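Local coordinates for ARO (armadillo repeats only protein) (Plasmodium falciparum Santa Lucia, PDB 5EWP) that is an armadillo-repeat protein that probably acts as a binding scaffold in the translocation of rhoptries and their attachment to the apical pole of the parasite, at residues A[37-42]-A[56-61]; A[77-82]-A[111-116]; A[179-184]-A[228-233]. All coordinates share one frame; numbering follows the deposited sequence.

Contact 1 of 3, residues A[37-42]-A[56-61]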
ATOM      1  N   SER A  37      -3.540 -20.611   6.721  1.00 19.35           N
ATOM      2  CA  SER A  37      -3.740 -21.894   6.058  1.00 25.90           C
ATOM      3  C   SER A  37      -2.850 -22.042   4.835  1.00 27.40           C
ATOM      4  O   SER A  37      -2.774 -21.141   4.009  1.00 21.68           O
ATOM      5  CB  SER A  37      -5.195 -22.084   5.634  1.00 21.10           C
ATOM      6  OG  SER A  37      -5.302 -23.304   4.915  1.00 23.91           O
ATOM      7  N   THR A  38      -2.169 -23.180   4.739  1.00 25.05           N
ATOM      8  CA  THR A  38      -1.354 -23.504   3.575  1.00 32.71           C
ATOM      9  C   THR A  38      -2.062 -24.510   2.665  1.00 27.27           C
ATOM     10  O   THR A  38      -1.461 -25.059   1.741  1.00 24.78           O
ATOM     11  CB  THR A  38       0.021 -24.064   3.996  1.00 34.00           C
ATOM     12  OG1 THR A  38      -0.162 -25.304   4.689  1.00 30.48           O
ATOM     13  CG2 THR A  38       0.724 -23.073   4.912  1.00 34.49           C
ATOM     14  N   CYS A  39      -3.346 -24.749   2.929  1.00 22.88           N
ATOM     15  CA  CYS A  39      -4.132 -25.679   2.123  1.00 24.55           C
ATOM     16  C   CYS A  39      -4.212 -25.203   0.663  1.00 22.49           C
ATOM     17  O   CYS A  39      -4.707 -24.109   0.392  1.00 21.83           O
ATOM     18  CB  CYS A  39      -5.534 -25.830   2.730  1.00 22.53           C
ATOM     19  SG  CYS A  39      -6.594 -26.960   1.873  1.00 29.71           S
ATOM     20  N   GLU A  40      -3.691 -26.002  -0.269  1.00 19.58           N
ATOM     21  CA  GLU A  40      -3.656 -25.614  -1.679  1.00 18.41           C
ATOM     22  C   GLU A  40      -5.064 -25.563  -2.253  1.00 29.40           C
ATOM     23  O   GLU A  40      -5.928 -26.348  -1.863  1.00 24.50           O
ATOM     24  CB  GLU A  40      -2.766 -26.579  -2.484  1.00 21.89           C
ATOM     25  CG  GLU A  40      -1.281 -26.418  -2.147  1.00 26.12           C
ATOM     26  CD  GLU A  40      -0.363 -27.340  -2.943  1.00 31.42           C
ATOM     27  OE1 GLU A  40      -0.869 -28.119  -3.779  1.00 27.89           O
ATOM     28  OE2 GLU A  40       0.872 -27.273  -2.721  1.00 33.30           O
ATOM     29  N   ILE A  41      -5.307 -24.622  -3.161  1.00 25.73           N
ATOM     30  CA  ILE A  41      -6.569 -24.598  -3.891  1.00 30.36           C
ATOM     31  C   ILE A  41      -6.309 -24.783  -5.382  1.00 32.93           C
ATOM     32  O   ILE A  41      -5.168 -24.688  -5.840  1.00 31.31           O
ATOM     33  CB  ILE A  41      -7.354 -23.295  -3.657  1.00 24.55           C
ATOM     34  CG1 ILE A  41      -6.556 -22.081  -4.137  1.00 25.16           C
ATOM     35  CG2 ILE A  41      -7.673 -23.130  -2.178  1.00 24.89           C
ATOM     36  CD1 ILE A  41      -7.266 -20.748  -3.897  1.00 26.34           C
ATOM     37  N   GLU A  42      -7.372 -25.045  -6.136  1.00 33.93           N
ATOM     38  CA  GLU A  42      -7.249 -25.231  -7.577  1.00 39.36           C
ATOM     39  C   GLU A  42      -7.020 -23.881  -8.251  1.00 45.11           C
ATOM     40  O   GLU A  42      -7.304 -22.831  -7.665  1.00 41.73           O
ATOM     41  CB  GLU A  42      -8.498 -25.909  -8.140  1.00 42.04           C
ATOM     42  N   LYS A  56      -3.099 -19.021  -4.164  1.00 17.12           N
ATOM     43  CA  LYS A  56      -2.753 -20.411  -4.435  1.00 22.96           C
ATOM     44  C   LYS A  56      -3.090 -21.313  -3.255  1.00 23.99           C
ATOM     45  O   LYS A  56      -3.012 -22.551  -3.353  1.00 19.26           O
ATOM     46  CB  LYS A  56      -1.257 -20.530  -4.780  1.00 21.93           C
ATOM     47  CG  LYS A  56      -0.846 -19.698  -5.998  1.00 29.07           C
ATOM     48  CD  LYS A  56       0.577 -20.011  -6.501  1.00 26.98           C
ATOM     49  CE  LYS A  56       1.557 -20.319  -5.371  1.00 29.23           C
ATOM     50  NZ  LYS A  56       2.277 -19.123  -4.827  1.00 30.88           N
ATOM     51  N   THR A  57      -3.482 -20.685  -2.151  1.00 21.33           N
ATOM     52  CA  THR A  57      -3.853 -21.382  -0.917  1.00 17.97           C
ATOM     53  C   THR A  57      -5.063 -20.740  -0.266  1.00 19.60           C
ATOM     54  O   THR A  57      -5.395 -19.592  -0.557  1.00 17.73           O
ATOM     55  CB  THR A  57      -2.712 -21.389   0.130  1.00 21.34           C
ATOM     56  OG1 THR A  57      -2.309 -20.038   0.388  1.00 18.44           O
ATOM     57  CG2 THR A  57      -1.502 -22.196  -0.343  1.00 21.43           C
ATOM     58  N   ILE A  58      -5.704 -21.466   0.647  1.00 20.65           N
ATOM     59  CA  ILE A  58      -6.816 -20.912   1.409  1.00 18.12           C
ATOM     60  C   ILE A  58      -6.355 -19.665   2.181  1.00 19.21           C
ATOM     61  O   ILE A  58      -7.110 -18.701   2.336  1.00 17.59           O
ATOM     62  CB  ILE A  58      -7.403 -21.970   2.370  1.00 19.43           C
ATOM     63  CG1 ILE A  58      -8.186 -23.011   1.576  1.00 22.99           C
ATOM     64  CG2 ILE A  58      -8.307 -21.339   3.412  1.00 14.65           C
ATOM     65  CD1 ILE A  58      -9.413 -22.446   0.902  1.00 24.37           C
ATOM     66  N   GLY A  59      -5.108 -19.678   2.637  1.00 19.23           N
ATOM     67  CA  GLY A  59      -4.543 -18.534   3.346  1.00 17.71           C
ATOM     68  C   GLY A  59      -4.566 -17.256   2.522  1.00 19.45           C
ATOM     69  O   GLY A  59      -5.060 -16.219   2.966  1.00 16.89           O
ATOM     70  N   ALA A  60      -4.038 -17.317   1.303  1.00 16.76           N
ATOM     71  CA  ALA A  60      -4.057 -16.141   0.442  1.00 16.18           C
ATOM     72  C   ALA A  60      -5.482 -15.772   0.012  1.00 19.93           C
ATOM     73  O   ALA A  60      -5.805 -14.597  -0.159  1.00 17.12           O
ATOM     74  CB  ALA A  60      -3.181 -16.363  -0.771  1.00 18.52           C
ATOM     75  N   LEU A  61      -6.329 -16.778  -0.172  1.00 14.86           N
ATOM     76  CA  LEU A  61      -7.707 -16.533  -0.565  1.00 12.36           C
ATOM     77  C   LEU A  61      -8.489 -15.814   0.541  1.00 14.36           C
ATOM     78  O   LEU A  61      -9.334 -14.957   0.280  1.00 14.10           O
ATOM     79  CB  LEU A  61      -8.377 -17.851  -0.908  1.00 17.47           C
ATOM     80  CG  LEU A  61      -9.761 -17.755  -1.544  1.00 17.97           C
ATOM     81  CD1 LEU A  61      -9.717 -16.986  -2.854  1.00 22.11           C
ATOM     82  CD2 LEU A  61     -10.290 -19.166  -1.742  1.00 18.39           C
TER
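C39 and I58 meet through the backbone: I58 N donates to C39 O at 2.8 Å, a fairly straight bond (157° at the hydrogen) lying close to the line of the C39 carbonyl. Two residues on in the loop and two back from I58, I41 N donates to K56 O at 3.1 Å, the donor standing well above the K56 carbonyl plane. These two bonds flank the single beta bridge of E40 with T57. G59 N makes a weaker, bent bond to S37 O, so the first turn of helix 58-70 has two of its amides turned to loop carbonyls. I41 carries most of the apolar contact: its CG2 rests on I58 CD1 at 3.6 Å, and its CD1 reaches L61 CD2 at 4.0 Å. With CG1 set between its backbone N and carbonyl carbon (chi1 61°), I41 sends one branch to each partner. In the second shell, T57 N-caps the helix through a weak bond from A60 N to its OG1, and S37 OG closes an ST turn by accepting from C39 N while also bonding D15. F19 packs on I58 and L61, and R102 makes weak bonds to S37 O and T57 OG1, so the contact borders both helix 14-25 and helix 100-113.

Contact 2 of 3, residues A[77-82]-A[111-116]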
ATOM      1  N   HIS A  77     -17.529  -0.276   8.373  1.00 20.11           N
ATOM      2  CA  HIS A  77     -17.384  -0.965   9.649  1.00 20.26           C
ATOM      3  C   HIS A  77     -16.454  -2.178   9.541  1.00 20.82           C
ATOM      4  O   HIS A  77     -15.856  -2.597  10.525  1.00 20.33           O
ATOM      5  CB  HIS A  77     -18.747  -1.393  10.203  1.00 26.47           C
ATOM      6  CG  HIS A  77     -19.321  -2.607   9.542  1.00 30.77           C
ATOM      7  ND1 HIS A  77     -20.103  -2.540   8.407  1.00 35.79           N
ATOM      8  CD2 HIS A  77     -19.240  -3.920   9.864  1.00 28.15           C
ATOM      9  CE1 HIS A  77     -20.473  -3.758   8.057  1.00 33.92           C
ATOM     10  NE2 HIS A  77     -19.962  -4.616   8.924  1.00 34.66           N
ATOM     11  N   TYR A  78     -16.328  -2.746   8.347  1.00 22.83           N
ATOM     12  CA  TYR A  78     -15.451  -3.898   8.191  1.00 16.97           C
ATOM     13  C   TYR A  78     -13.999  -3.554   8.547  1.00 20.13           C
ATOM     14  O   TYR A  78     -13.258  -4.402   9.065  1.00 17.94           O
ATOM     15  CB  TYR A  78     -15.546  -4.457   6.771  1.00 14.40           C
ATOM     16  CG  TYR A  78     -16.759  -5.354   6.568  1.00 20.35           C
ATOM     17  CD1 TYR A  78     -16.947  -6.485   7.355  1.00 21.40           C
ATOM     18  CD2 TYR A  78     -17.701  -5.074   5.589  1.00 24.06           C
ATOM     19  CE1 TYR A  78     -18.047  -7.308   7.175  1.00 23.94           C
ATOM     20  CE2 TYR A  78     -18.810  -5.894   5.400  1.00 23.18           C
ATOM     21  CZ  TYR A  78     -18.972  -7.007   6.198  1.00 26.97           C
ATOM     22  OH  TYR A  78     -20.059  -7.830   6.014  1.00 32.79           O
ATOM     23  N   LYS A  79     -13.594  -2.315   8.279  1.00 18.69           N
ATOM     24  CA  LYS A  79     -12.213  -1.911   8.544  1.00 18.75           C
ATOM     25  C   LYS A  79     -11.875  -1.987  10.019  1.00 16.25           C
ATOM     26  O   LYS A  79     -10.745  -2.315  10.387  1.00 13.78           O
ATOM     27  CB  LYS A  79     -11.947  -0.496   8.008  1.00 16.52           C
ATOM     28  CG  LYS A  79     -11.971  -0.434   6.479  1.00 14.64           C
ATOM     29  CD  LYS A  79     -11.682   0.977   5.983  1.00 18.99           C
ATOM     30  CE  LYS A  79     -11.803   1.024   4.469  1.00 22.26           C
ATOM     31  NZ  LYS A  79     -11.315   2.312   3.929  1.00 28.88           N
ATOM     32  N   ASP A  80     -12.847  -1.673  10.874  1.00 18.85           N
ATOM     33  CA  ASP A  80     -12.649  -1.801  12.308  1.00 15.06           C
ATOM     34  C   ASP A  80     -12.713  -3.254  12.758  1.00 14.25           C
ATOM     35  O   ASP A  80     -11.921  -3.669  13.596  1.00 18.09           O
ATOM     36  CB  ASP A  80     -13.693  -0.987  13.092  1.00 23.00           C
ATOM     37  CG  ASP A  80     -13.501   0.514  12.947  1.00 29.08           C
ATOM     38  OD1 ASP A  80     -12.347   0.996  13.030  1.00 24.86           O
ATOM     39  OD2 ASP A  80     -14.515   1.216  12.761  1.00 28.39           O
ATOM     40  N   ALA A  81     -13.665  -4.015  12.221  1.00 15.59           N
ATOM     41  CA  ALA A  81     -13.811  -5.424  12.593  1.00 18.55           C
ATOM     42  C   ALA A  81     -12.527  -6.198  12.291  1.00 25.65           C
ATOM     43  O   ALA A  81     -12.106  -7.077  13.054  1.00 17.57           O
ATOM     44  CB  ALA A  81     -14.999  -6.050  11.872  1.00 20.71           C
ATOM     45  N   ILE A  82     -11.908  -5.870  11.161  1.00 18.74           N
ATOM     46  CA  ILE A  82     -10.688  -6.553  10.763  1.00 14.08           C
ATOM     47  C   ILE A  82      -9.545  -6.216  11.719  1.00 14.67           C
ATOM     48  O   ILE A  82      -8.816  -7.089  12.151  1.00 15.74           O
ATOM     49  CB  ILE A  82     -10.328  -6.201   9.318  1.00 18.22           C
ATOM     50  CG1 ILE A  82     -11.373  -6.834   8.390  1.00 17.95           C
ATOM     51  CG2 ILE A  82      -8.904  -6.707   8.960  1.00 14.13           C
ATOM     52  CD1 ILE A  82     -11.332  -6.364   6.938  1.00 15.29           C
ATOM     53  N   SER A 111      -3.699  -1.710   2.191  1.00 16.81           N
ATOM     54  CA  SER A 111      -3.906  -0.423   1.537  1.00 15.97           C
ATOM     55  C   SER A 111      -5.346   0.049   1.732  1.00 19.90           C
ATOM     56  O   SER A 111      -5.570   1.217   2.031  1.00 17.75           O
ATOM     57  CB  SER A 111      -3.547  -0.484   0.048  1.00 17.70           C
ATOM     58  OG  SER A 111      -4.409  -1.345  -0.665  1.00 22.31           O
ATOM     59  N   PHE A 112      -6.323  -0.849   1.604  1.00 14.70           N
ATOM     60  CA  PHE A 112      -7.709  -0.464   1.891  1.00 13.19           C
ATOM     61  C   PHE A 112      -7.948  -0.166   3.370  1.00 13.75           C
ATOM     62  O   PHE A 112      -8.721   0.735   3.709  1.00 15.98           O
ATOM     63  CB  PHE A 112      -8.684  -1.546   1.443  1.00 17.92           C
ATOM     64  CG  PHE A 112      -8.916  -1.551  -0.040  1.00 20.82           C
ATOM     65  CD1 PHE A 112      -9.487  -0.448  -0.666  1.00 22.43           C
ATOM     66  CD2 PHE A 112      -8.558  -2.644  -0.803  1.00 18.47           C
ATOM     67  CE1 PHE A 112      -9.694  -0.441  -2.039  1.00 27.20           C
ATOM     68  CE2 PHE A 112      -8.774  -2.652  -2.178  1.00 25.00           C
ATOM     69  CZ  PHE A 112      -9.334  -1.543  -2.791  1.00 25.11           C
ATOM     70  N   LEU A 113      -7.316  -0.938   4.247  1.00 12.21           N
ATOM     71  CA  LEU A 113      -7.512  -0.744   5.682  1.00 15.87           C
ATOM     72  C   LEU A 113      -6.957   0.595   6.139  1.00 11.98           C
ATOM     73  O   LEU A 113      -7.364   1.121   7.187  1.00 13.82           O
ATOM     74  CB  LEU A 113      -6.858  -1.873   6.477  1.00 10.55           C
ATOM     75  CG  LEU A 113      -7.559  -3.233   6.363  1.00 16.37           C
ATOM     76  CD1 LEU A 113      -6.650  -4.261   6.967  1.00 18.78           C
ATOM     77  CD2 LEU A 113      -8.885  -3.182   7.102  1.00 13.21           C
ATOM     78  N   SER A 114      -6.022   1.138   5.368  1.00  9.83           N
ATOM     79  CA  SER A 114      -5.373   2.401   5.754  1.00 13.50           C
ATOM     80  C   SER A 114      -6.186   3.618   5.325  1.00 16.32           C
ATOM     81  O   SER A 114      -5.846   4.752   5.678  1.00 17.91           O
ATOM     82  CB  SER A 114      -3.965   2.497   5.170  1.00 14.96           C
ATOM     83  OG  SER A 114      -3.996   2.760   3.772  1.00 19.04           O
ATOM     84  N   VAL A 115      -7.246   3.387   4.558  1.00 14.54           N
ATOM     85  CA  VAL A 115      -8.046   4.489   4.033  1.00 15.11           C
ATOM     86  C   VAL A 115      -9.142   4.879   5.017  1.00 16.43           C
ATOM     87  O   VAL A 115      -9.959   4.052   5.426  1.00 15.98           O
ATOM     88  CB  VAL A 115      -8.679   4.153   2.675  1.00 19.54           C
ATOM     89  CG1 VAL A 115      -9.551   5.314   2.204  1.00 20.19           C
ATOM     90  CG2 VAL A 115      -7.586   3.868   1.655  1.00 24.01           C
ATOM     91  N   ASP A 116      -9.150   6.155   5.393  1.00 19.22           N
ATOM     92  CA  ASP A 116     -10.171   6.664   6.298  1.00 15.58           C
ATOM     93  C   ASP A 116     -10.264   5.842   7.578  1.00 16.06           C
ATOM     94  O   ASP A 116     -11.364   5.509   8.042  1.00 16.97           O
ATOM     95  CB  ASP A 116     -11.547   6.706   5.611  1.00 22.40           C
ATOM     96  CG  ASP A 116     -11.634   7.766   4.522  1.00 26.20           C
ATOM     97  OD1 ASP A 116     -10.867   8.746   4.566  1.00 27.90           O
ATOM     98  OD2 ASP A 116     -12.476   7.613   3.615  1.00 32.24           O
TER
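K79 reaches from helix 77-84 to the C-terminal part of helix 100-113, joining two helices of the armadillo solenoid. The tight part lies around L113. Its CD2 sits 3.8 Å from K79 CA, against the backbone of helix 77-84, while its CD1 meets I82 CG2 at 3.9 Å; the I82 and L113 side chains are skewed to one another. L66 and A70 of helix 58-70 line the same apolar patch, touching I82 and L113 respectively. Toward the end of the lysine the packing gives way to polar contacts at a partly exposed margin. The K79 chain is extended from CG to NZ and runs antiparallel alongside L113, bringing the ammonium group to the carbonyls of F112 and V115. There F112 O also accepts from V115 N, at 3.2 Å, and takes only a weak bond from K79. The carboxylate of D116 is near but not paired, with OD2 5.4 Å from K79 NZ; its opposite charge may favour the ammonium group there. N120 ties the two segments together through K79 O and L113 O. K79 NZ lies 2.7 Å from V115 O, its stronger bond here, 36° out of that carbonyl's plane, and only 3.5 Å from V115 CB.

Contact 3 of 3, residues A[179-184]-A[228-233]; sequences LELPSN and LKTLQQ
In the C-terminal part of the armadillo solenoid, the loop that leaves helix 171-177 lies against the last turn of helix 224-231, and leucines make most of the junction. L231 stands at its middle. The L179 carbonyl oxygen faces its branched end, L179 O lying 3.5 Å from L231 CD2 and 3.6 Å from L231 CD1. Each methyl also has an apolar neighbour: CD1 meets L179 CD2 at 3.9 Å, the two side chains nearly perpendicular, and CD2 meets L181 CD2 at 3.9 Å, those two lying alongside head to tail. L179 extends its other branch to L228, CD1 coming within 4.2 Å of L228 CG. Nearer the surface, L181 CD1 touches T230 CG2 at 3.7 Å. With OG1 beside the T230 backbone N (chi1 -61°), CG2 falls anti to that N and faces the loop, while OG1 makes a weak bond with K226 O. L179 is backed by A197, I198 and L201 of helix 192-205, and L228 and L231 by helix 237-250. No hydrogen bond joins the two segments: between them the hold is apolar, resting on the fit of branched side chains, while a bond from Q194 to E180 O ties the loop to helix 192-205.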
ATOM      1  N   LEU A 179       9.093   8.940  -8.840  1.00 18.88           N
ATOM      2  CA  LEU A 179       8.946  10.074  -9.751  1.00 23.40           C
ATOM      3  C   LEU A 179       9.534   9.796 -11.143  1.00 27.29           C
ATOM      4  O   LEU A 179       9.190  10.469 -12.119  1.00 26.92           O
ATOM      5  CB  LEU A 179       9.623  11.317  -9.173  1.00 24.35           C
ATOM      6  CG  LEU A 179       9.107  11.847  -7.837  1.00 24.23           C
ATOM      7  CD1 LEU A 179      10.063  12.921  -7.301  1.00 26.40           C
ATOM      8  CD2 LEU A 179       7.702  12.404  -7.992  1.00 26.68           C
ATOM      9  N   GLU A 180      10.417   8.812 -11.235  1.00 28.78           N
ATOM     10  CA  GLU A 180      11.096   8.524 -12.499  1.00 31.20           C
ATOM     11  C   GLU A 180      10.144   8.069 -13.606  1.00 35.50           C
ATOM     12  O   GLU A 180       9.164   7.374 -13.353  1.00 30.70           O
ATOM     13  CB  GLU A 180      12.190   7.473 -12.294  1.00 25.16           C
ATOM     14  CG  GLU A 180      13.379   8.002 -11.506  1.00 29.84           C
ATOM     15  CD  GLU A 180      14.486   6.975 -11.324  1.00 42.79           C
ATOM     16  OE1 GLU A 180      14.340   5.831 -11.807  1.00 45.22           O
ATOM     17  OE2 GLU A 180      15.497   7.313 -10.676  1.00 42.46           O
ATOM     18  N   LEU A 181      10.426   8.492 -14.834  1.00 35.31           N
ATOM     19  CA  LEU A 181       9.685   8.010 -15.995  1.00 35.42           C
ATOM     20  C   LEU A 181      10.060   6.564 -16.298  1.00 40.25           C
ATOM     21  O   LEU A 181      11.172   6.138 -15.982  1.00 37.56           O
ATOM     22  CB  LEU A 181       9.973   8.888 -17.222  1.00 35.99           C
ATOM     23  CG  LEU A 181       9.408  10.310 -17.227  1.00 41.04           C
ATOM     24  CD1 LEU A 181       9.856  11.060 -18.479  1.00 48.05           C
ATOM     25  CD2 LEU A 181       7.899  10.303 -17.118  1.00 38.62           C
ATOM     26  N   PRO A 182       9.145   5.807 -16.932  1.00 40.70           N
ATOM     27  CA  PRO A 182       9.487   4.502 -17.510  1.00 42.10           C
ATOM     28  C   PRO A 182      10.565   4.685 -18.576  1.00 39.46           C
ATOM     29  O   PRO A 182      10.553   5.714 -19.249  1.00 38.52           O
ATOM     30  CB  PRO A 182       8.171   4.023 -18.131  1.00 45.39           C
ATOM     31  CG  PRO A 182       7.111   4.836 -17.494  1.00 45.05           C
ATOM     32  CD  PRO A 182       7.725   6.142 -17.121  1.00 41.85           C
ATOM     33  N   SER A 183      11.443   3.701 -18.760  1.00 38.66           N
ATOM     34  CA  SER A 183      12.608   3.866 -19.631  1.00 44.18           C
ATOM     35  C   SER A 183      12.303   4.087 -21.122  1.00 50.72           C
ATOM     36  O   SER A 183      13.106   4.681 -21.852  1.00 49.97           O
ATOM     37  CB  SER A 183      13.525   2.649 -19.482  1.00 51.50           C
ATOM     38  OG  SER A 183      12.857   1.463 -19.866  1.00 61.99           O
ATOM     39  N   ASN A 184      11.150   3.611 -21.571  1.00 44.50           N
ATOM     40  CA  ASN A 184      10.733   3.801 -22.955  1.00 40.45           C
ATOM     41  C   ASN A 184       9.426   4.572 -22.979  1.00 45.73           C
ATOM     42  O   ASN A 184       8.495   4.230 -23.704  1.00 40.99           O
ATOM     43  CB  ASN A 184      10.625   2.470 -23.692  1.00 39.66           C
ATOM     44  CG  ASN A 184      11.977   1.949 -24.122  1.00 38.81           C
ATOM     45  OD1 ASN A 184      12.941   2.715 -24.223  1.00 32.94           O
ATOM     46  ND2 ASN A 184      12.066   0.648 -24.379  1.00 37.35           N
ATOM     47  N   LEU A 228      11.831  15.837 -10.748  1.00 36.24           N
ATOM     48  CA  LEU A 228      10.760  16.805 -10.917  1.00 35.77           C
ATOM     49  C   LEU A 228      10.975  17.647 -12.169  1.00 39.00           C
ATOM     50  O   LEU A 228      10.019  17.950 -12.880  1.00 39.81           O
ATOM     51  CB  LEU A 228      10.647  17.697  -9.680  1.00 32.44           C
ATOM     52  CG  LEU A 228      10.036  17.004  -8.459  1.00 33.18           C
ATOM     53  CD1 LEU A 228      10.131  17.883  -7.226  1.00 33.96           C
ATOM     54  CD2 LEU A 228       8.594  16.640  -8.739  1.00 36.69           C
ATOM     55  N   LYS A 229      12.221  18.034 -12.428  1.00 38.18           N
ATOM     56  CA  LYS A 229      12.538  18.788 -13.641  1.00 47.96           C
ATOM     57  C   LYS A 229      12.150  17.997 -14.892  1.00 47.24           C
ATOM     58  O   LYS A 229      11.629  18.560 -15.858  1.00 42.98           O
ATOM     59  CB  LYS A 229      14.020  19.164 -13.683  1.00 47.80           C
ATOM     60  CG  LYS A 229      14.344  20.446 -12.944  1.00 51.44           C
ATOM     61  CD  LYS A 229      15.835  20.578 -12.701  1.00 55.77           C
ATOM     62  CE  LYS A 229      16.161  21.867 -11.959  1.00 57.03           C
ATOM     63  NZ  LYS A 229      17.611  21.937 -11.602  1.00 57.14           N
ATOM     64  N   THR A 230      12.394  16.690 -14.862  1.00 39.41           N
ATOM     65  CA  THR A 230      11.999  15.811 -15.961  1.00 44.78           C
ATOM     66  C   THR A 230      10.480  15.743 -16.097  1.00 43.88           C
ATOM     67  O   THR A 230       9.945  15.760 -17.205  1.00 42.07           O
ATOM     68  CB  THR A 230      12.566  14.389 -15.777  1.00 46.33           C
ATOM     69  OG1 THR A 230      13.998  14.445 -15.767  1.00 48.00           O
ATOM     70  CG2 THR A 230      12.118  13.474 -16.905  1.00 43.82           C
ATOM     71  N   LEU A 231       9.786  15.649 -14.967  1.00 40.13           N
ATOM     72  CA  LEU A 231       8.331  15.555 -14.986  1.00 41.37           C
ATOM     73  C   LEU A 231       7.636  16.828 -15.479  1.00 46.53           C
ATOM     74  O   LEU A 231       6.604  16.755 -16.152  1.00 49.57           O
ATOM     75  CB  LEU A 231       7.804  15.195 -13.593  1.00 35.33           C
ATOM     76  CG  LEU A 231       8.026  13.763 -13.106  1.00 33.91           C
ATOM     77  CD1 LEU A 231       7.412  13.571 -11.716  1.00 34.63           C
ATOM     78  CD2 LEU A 231       7.448  12.757 -14.090  1.00 35.35           C
ATOM     79  N   GLN A 232       8.186  17.994 -15.154  1.00 43.25           N
ATOM     80  CA  GLN A 232       7.504  19.244 -15.498  1.00 53.31           C
ATOM     81  C   GLN A 232       7.522  19.580 -16.989  1.00 55.77           C
ATOM     82  O   GLN A 232       7.041  20.639 -17.387  1.00 60.70           O
ATOM     83  CB  GLN A 232       8.098  20.411 -14.709  1.00 54.97           C
ATOM     84  CG  GLN A 232       9.538  20.718 -15.026  1.00 64.30           C
ATOM     85  CD  GLN A 232       9.982  22.034 -14.431  1.00 71.97           C
ATOM     86  OE1 GLN A 232       9.280  22.620 -13.605  1.00 67.31           O
ATOM     87  NE2 GLN A 232      11.152  22.507 -14.845  1.00 77.27           N
ATOM     88  N   GLN A 233       8.057  18.680 -17.810  1.00 53.63           N
ATOM     89  CA  GLN A 233       8.065  18.878 -19.258  1.00 57.51           C
ATOM     90  C   GLN A 233       7.195  17.848 -19.982  1.00 63.44           C
ATOM     91  O   GLN A 233       7.212  17.757 -21.208  1.00 70.40           O
ATOM     92  CB  GLN A 233       9.498  18.823 -19.793  1.00 57.38           C
TER

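How the contacts relate
The three contacts follow one another along the chain without overlapping, each closing before the next opens. Contacts 1 and 2 are neighbours, their centres 23 Å apart and their nearest atoms about 11 Å; helix 58-70, which begins in contact 1, also supplies residues that pack on contact 2, and helix 77-84 comes next in the chain. Contact 3 lies across the centre of the chain from both, with centres 40 Å from contact 1 and 33 Å from contact 2, and nearest atoms about 27 Å and about 18 Å away. Nothing touches directly between them. Contacts 1 and 2 combine hydrogen bonds with apolar packing, whereas contact 3 has no hydrogen bond across its segments.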